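PDB 4MI8: Bcl-2 homolog (Gene 16?) from Murid herpesvirus 4, which protects against apoptosis triggered by cytotoxic cells and inhibits starvation-induced host autophagy by binding BECN1, contributing to viral latency and chronic infection. Local coordinates for residues T13-F18 with L115-M120; T21-E26 with Y98-V103. One frame throughout, in Å; residues are numbered along the deposited sequence.

Contact 1 of 2, residues T13-F18 with L115-M120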
loop_
_atom_site.group_PDB
_atom_site.type_symbol
_atom_site.label_atom_id
_atom_site.label_comp_id
_atom_site.label_asym_id
_atom_site.label_seq_id
_atom_site.Cartn_x
_atom_site.Cartn_y
_atom_site.Cartn_z
ATOM N N THR A 13 -10.135 6.019 -6.836
ATOM C CA THR A 13 -10.742 6.771 -5.724
ATOM C C THR A 13 -10.259 6.263 -4.346
ATOM O O THR A 13 -9.883 7.044 -3.436
ATOM C CB THR A 13 -12.284 6.647 -5.812
ATOM O OG1 THR A 13 -12.686 7.396 -6.950
ATOM C CG2 THR A 13 -13.010 7.215 -4.593
ATOM N N LEU A 14 -10.263 4.940 -4.222
ATOM C CA LEU A 14 -9.997 4.279 -2.965
ATOM C C LEU A 14 -8.522 4.498 -2.603
ATOM O O LEU A 14 -8.177 4.798 -1.434
ATOM C CB LEU A 14 -10.284 2.776 -3.184
ATOM C CG LEU A 14 -10.052 1.944 -1.950
ATOM C CD1 LEU A 14 -10.646 2.669 -0.706
ATOM C CD2 LEU A 14 -10.600 0.501 -2.192
ATOM N N ILE A 15 -7.633 4.408 -3.595
ATOM C CA ILE A 15 -6.218 4.649 -3.308
ATOM C C ILE A 15 -5.922 6.067 -2.786
ATOM O O ILE A 15 -5.085 6.309 -1.822
ATOM C CB ILE A 15 -5.350 4.273 -4.537
ATOM C CG1 ILE A 15 -5.339 2.727 -4.734
ATOM C CG2 ILE A 15 -3.909 4.726 -4.296
ATOM C CD1 ILE A 15 -5.142 2.258 -6.151
ATOM N N THR A 16 -6.564 7.050 -3.441
ATOM C CA THR A 16 -6.336 8.422 -3.031
ATOM C C THR A 16 -6.919 8.619 -1.616
ATOM O O THR A 16 -6.314 9.288 -0.784
ATOM C CB THR A 16 -7.089 9.371 -3.961
ATOM O OG1 THR A 16 -6.701 9.133 -5.319
ATOM C CG2 THR A 16 -6.825 10.885 -3.554
ATOM N N ALA A 17 -8.107 8.063 -1.342
ATOM C CA ALA A 17 -8.717 8.245 -0.015
ATOM C C ALA A 17 -7.841 7.518 1.003
ATOM O O ALA A 17 -7.622 8.045 2.100
ATOM C CB ALA A 17 -10.118 7.718 -0.033
ATOM N N PHE A 18 -7.206 6.399 0.583
ATOM C CA PHE A 18 -6.305 5.637 1.478
ATOM C C PHE A 18 -5.126 6.515 1.825
ATOM O O PHE A 18 -4.834 6.663 3.010
ATOM C CB PHE A 18 -5.805 4.359 0.858
ATOM C CG PHE A 18 -4.700 3.673 1.652
ATOM C CD1 PHE A 18 -4.988 2.883 2.783
ATOM C CD2 PHE A 18 -3.339 3.840 1.285
ATOM C CE1 PHE A 18 -3.940 2.229 3.469
ATOM C CE2 PHE A 18 -2.314 3.192 1.963
ATOM C CZ PHE A 18 -2.603 2.389 3.062
ATOM N N LEU A 115 2.267 12.530 -6.395
ATOM C CA LEU A 115 3.191 11.690 -7.170
ATOM C C LEU A 115 3.182 10.234 -6.673
ATOM O O LEU A 115 3.104 9.257 -7.450
ATOM C CB LEU A 115 4.576 12.266 -6.947
ATOM C CG LEU A 115 5.534 12.177 -8.093
ATOM C CD1 LEU A 115 5.092 13.175 -9.184
ATOM C CD2 LEU A 115 6.898 12.482 -7.473
ATOM N N LEU A 116 3.243 10.090 -5.357
ATOM C CA LEU A 116 3.003 8.776 -4.711
ATOM C C LEU A 116 1.660 8.161 -5.175
ATOM O O LEU A 116 1.603 6.994 -5.597
ATOM C CB LEU A 116 3.062 8.920 -3.186
ATOM C CG LEU A 116 2.899 7.581 -2.460
ATOM C CD1 LEU A 116 3.996 6.578 -2.847
ATOM C CD2 LEU A 116 2.830 7.878 -0.965
ATOM N N ASN A 117 0.603 8.979 -5.126
ATOM C CA ASN A 117 -0.729 8.580 -5.590
ATOM C C ASN A 117 -0.704 8.010 -6.992
ATOM O O ASN A 117 -1.146 6.879 -7.186
ATOM C CB ASN A 117 -1.681 9.741 -5.476
ATOM C CG ASN A 117 -3.183 9.329 -5.586
ATOM O OD1 ASN A 117 -3.548 8.211 -5.883
ATOM N ND2 ASN A 117 -4.036 10.273 -5.373
ATOM N N ASP A 118 -0.137 8.786 -7.947
ATOM C CA ASP A 118 -0.095 8.466 -9.363
ATOM C C ASP A 118 0.598 7.180 -9.615
ATOM O O ASP A 118 0.070 6.285 -10.299
ATOM C CB ASP A 118 0.649 9.562 -10.165
ATOM C CG ASP A 118 -0.158 10.827 -10.308
ATOM O OD1 ASP A 118 -1.302 10.840 -9.792
ATOM O OD2 ASP A 118 0.343 11.802 -10.933
ATOM N N CYS A 119 1.825 7.122 -9.107
ATOM C CA CYS A 119 2.649 5.925 -9.168
ATOM C C CYS A 119 1.855 4.692 -8.655
ATOM O O CYS A 119 1.682 3.678 -9.433
ATOM C CB CYS A 119 3.924 6.118 -8.336
ATOM S SG CYS A 119 4.889 4.587 -8.117
ATOM N N MET A 120 1.309 4.793 -7.416
ATOM C CA MET A 120 0.567 3.618 -6.873
ATOM C C MET A 120 -0.640 3.333 -7.723
ATOM O O MET A 120 -0.918 2.168 -8.013
ATOM C CB MET A 120 0.158 3.779 -5.403
ATOM C CG MET A 120 1.334 3.681 -4.452
ATOM S SD MET A 120 0.787 3.964 -2.738
ATOM C CE MET A 120 -0.110 2.421 -2.488
#
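The hydroxyl oxygen T16 OG1 has two hydrogen-bond partners. It receives a hydrogen bond from the side-chain amide of N117, with ND2 to OG1 at 2.9 Å and an N-H...O angle of 159°, and it is itself bonded to the carbonyl oxygen of A12, one turn back on its own helix. OG1 stands beside the backbone N of T16 and anti to the carbonyl carbon, the arrangement that lets it reach back to A12. The oxygen lies almost in the amide plane of N117, where the N-H points. CG of N117 swings anti to its backbone N (chi1 -165°), which carries the amide across to the neighbouring helix. ND2 also lies against the methyl of T16, 3.4 Å from CG2. W109, from the loop before helix 111-126, touches the side chains of both T16 and N117.

This buried meeting joins two helices of the all-helical Bcl-2 bundle: helix 8-23, at the N-terminal end, and helix 111-126, the second arm of the fold's helical hairpin. They run roughly antiparallel, 146° between directions, with segment axes 9.9 Å apart at closest approach. The backbones come nearest at T16 and N117, whose CA atoms are 6.2 Å apart.

One residue earlier, beside T16, the contact turns apolar. The CB of I15 points toward the second helix, and its CG2 methyl sits 3.8 Å from N117 OD1, the other end of the same amide. That methyl also packs on M120, at 4.3 Å from CG2 to CB. Beyond this pair the lining comes from other helices, with F93 against I15 and both F76 and F92 against the side chain of M120.

Contact 2 of 2, residues T21-E26 with Y98-V103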
loop_
_atom_site.group_PDB
_atom_site.type_symbol
_atom_site.label_atom_id
_atom_site.label_comp_id
_atom_site.label_asym_id
_atom_site.label_seq_id
_atom_site.Cartn_x
_atom_site.Cartn_y
_atom_site.Cartn_z
ATOM N N THR A 21 -6.080 9.632 3.927
ATOM C CA THR A 21 -6.396 9.205 5.306
ATOM C C THR A 21 -5.128 8.963 6.095
ATOM O O THR A 21 -5.035 9.458 7.190
ATOM C CB THR A 21 -7.324 7.953 5.391
ATOM O OG1 THR A 21 -8.608 8.197 4.794
ATOM C CG2 THR A 21 -7.580 7.566 6.818
ATOM N N VAL A 22 -4.159 8.197 5.578
ATOM C CA VAL A 22 -2.966 7.879 6.351
ATOM C C VAL A 22 -2.049 9.102 6.427
ATOM O O VAL A 22 -1.209 9.226 7.344
ATOM C CB VAL A 22 -2.175 6.634 5.837
ATOM C CG1 VAL A 22 -3.066 5.384 5.768
ATOM C CG2 VAL A 22 -1.496 6.902 4.492
ATOM N N SER A 23 -2.201 10.024 5.469
ATOM C CA SER A 23 -1.540 11.337 5.574
ATOM C C SER A 23 -2.270 12.354 6.470
ATOM O O SER A 23 -1.730 13.412 6.793
ATOM C CB SER A 23 -1.310 11.922 4.194
ATOM O OG SER A 23 -0.391 11.094 3.537
ATOM N N LYS A 24 -3.491 12.025 6.878
ATOM C CA LYS A 24 -4.278 12.917 7.737
ATOM C C LYS A 24 -4.607 14.229 7.017
ATOM O O LYS A 24 -4.452 15.292 7.600
ATOM C CB LYS A 24 -3.548 13.208 9.055
ATOM C CG LYS A 24 -3.329 11.984 9.915
ATOM C CD LYS A 24 -2.112 12.242 10.794
ATOM C CE LYS A 24 -2.153 11.507 12.145
ATOM N NZ LYS A 24 -2.548 12.401 13.290
ATOM N N VAL A 25 -5.028 14.143 5.752
ATOM C CA VAL A 25 -5.543 15.283 5.014
ATOM C C VAL A 25 -6.971 15.027 4.471
ATOM O O VAL A 25 -7.376 15.539 3.410
ATOM C CB VAL A 25 -4.587 15.751 3.902
ATOM C CG1 VAL A 25 -3.285 16.172 4.507
ATOM C CG2 VAL A 25 -4.367 14.686 2.835
ATOM N N GLU A 26 -7.746 14.237 5.209
ATOM C CA GLU A 26 -9.173 14.115 4.940
ATOM C C GLU A 26 -9.892 13.705 6.220
ATOM O O GLU A 26 -9.641 12.617 6.752
ATOM C CB GLU A 26 -9.454 13.102 3.819
ATOM C CG GLU A 26 -10.554 13.574 2.878
ATOM C CD GLU A 26 -10.679 12.722 1.595
ATOM O OE1 GLU A 26 -10.150 11.579 1.586
ATOM O OE2 GLU A 26 -11.316 13.186 0.581
ATOM N N TYR A 98 3.890 3.615 4.604
ATOM C CA TYR A 98 5.172 3.988 5.191
ATOM C C TYR A 98 5.602 5.327 4.574
ATOM O O TYR A 98 5.886 6.259 5.317
ATOM C CB TYR A 98 6.285 2.959 4.907
ATOM C CG TYR A 98 7.589 3.335 5.643
ATOM C CD1 TYR A 98 7.777 2.957 6.984
ATOM C CD2 TYR A 98 8.615 4.097 5.023
ATOM C CE1 TYR A 98 8.930 3.308 7.698
ATOM C CE2 TYR A 98 9.785 4.444 5.730
ATOM C CZ TYR A 98 9.928 4.035 7.072
ATOM O OH TYR A 98 11.035 4.334 7.854
ATOM N N VAL A 99 5.700 5.403 3.242
ATOM C CA VAL A 99 6.124 6.636 2.584
ATOM C C VAL A 99 5.318 7.852 3.127
ATOM O O VAL A 99 5.912 8.799 3.672
ATOM C CB VAL A 99 5.998 6.587 1.062
ATOM C CG1 VAL A 99 6.364 7.959 0.483
ATOM C CG2 VAL A 99 6.902 5.513 0.502
ATOM N N CYS A 100 3.990 7.803 3.056
ATOM C CA CYS A 100 3.177 8.876 3.649
ATOM C C CYS A 100 3.548 9.165 5.077
ATOM O O CYS A 100 3.592 10.318 5.456
ATOM C CB CYS A 100 1.701 8.573 3.655
ATOM S SG CYS A 100 1.023 8.502 1.999
ATOM N N GLU A 101 3.730 8.160 5.898
ATOM C CA GLU A 101 3.728 8.395 7.315
ATOM C C GLU A 101 5.104 8.724 7.873
ATOM O O GLU A 101 5.218 9.122 9.007
ATOM C CB GLU A 101 3.114 7.211 8.070
ATOM C CG GLU A 101 1.609 7.105 8.051
ATOM C CD GLU A 101 1.062 5.956 8.867
ATOM O OE1 GLU A 101 1.777 5.035 9.208
ATOM O OE2 GLU A 101 -0.104 5.959 9.179
ATOM N N GLU A 102 6.143 8.547 7.081
ATOM C CA GLU A 102 7.484 8.771 7.580
ATOM C C GLU A 102 8.464 9.388 6.650
ATOM O O GLU A 102 9.454 9.887 7.096
ATOM C CB GLU A 102 8.103 7.501 8.083
ATOM C CG GLU A 102 8.109 7.432 9.587
ATOM C CD GLU A 102 7.087 6.494 10.101
ATOM O OE1 GLU A 102 6.773 5.550 9.381
ATOM O OE2 GLU A 102 6.598 6.692 11.208
ATOM N N VAL A 103 8.211 9.332 5.364
ATOM C CA VAL A 103 9.080 9.965 4.424
ATOM C C VAL A 103 8.546 11.336 4.043
ATOM O O VAL A 103 9.166 12.321 4.372
ATOM C CB VAL A 103 9.308 9.084 3.229
ATOM C CG1 VAL A 103 10.087 9.810 2.170
ATOM C CG2 VAL A 103 10.024 7.837 3.668
#
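V22 makes the main apolar touch on C100, where the last helical turn of helix 8-23 in this Bcl-2 fold meets the C-terminal end of helix 86-103, the first arm of the fold's helical hairpin. Its CG2 methyl lies 3.7 Å from C100 CB and 3.9 Å from the sulfur SG. With CG1 anti to the carbonyl carbon (chi1 -56°), CG2 falls between the backbone N and the carbonyl carbon of V22 and meets the cysteine. I43, from helix 33-56, touches the same valine side chain. The glutamate E101 closes the outer edge: its chain, extended beyond CG, reaches across to V22, with CG 3.6 Å from V22 O, and its carboxylate oxygen OE2 comes within 4.0 Å of V22 CB. No hydrogen bond crosses here; E101 OE1 has instead a long, weak ion pair with R97 on its own helix.

S23 comes next. Its OG is 3.3 Å from both CB and SG of C100, yet its hydrogen bond goes back along its own helix to the carbonyl oxygen of L19. The CA atoms of S23 and C100 are the nearest across the contact, at 5.7 Å. H113 of helix 111-126 touches S23 as well.

At K24 the chain leaves helical geometry in a Schellman motif. Its phi turns positive, 64°, and two bonds run back into the last turn, one of them from K24 N to T21 O at 3.0 Å.

How the contacts relate
From the N terminus, helix 8-23 takes part in both contacts, first at 13-18 and then at its C-terminal end in 21-26. The chain next runs through helices 33-56 and 68-81 before helix 86-103 returns to the end of helix 8-23, where contact 2 closes a loop of 71 intervening residues. Helix 111-126 then follows, and contact 1 closes a longer loop of 96 residues in which contact 2 is nested. Helix 8-23 is thus tied to both arms of the hairpin formed by helices 86-103 and 111-126. The contact centres lie 11 Å apart, and L116 CD2 packs 3.5 Å from C100 SG between them.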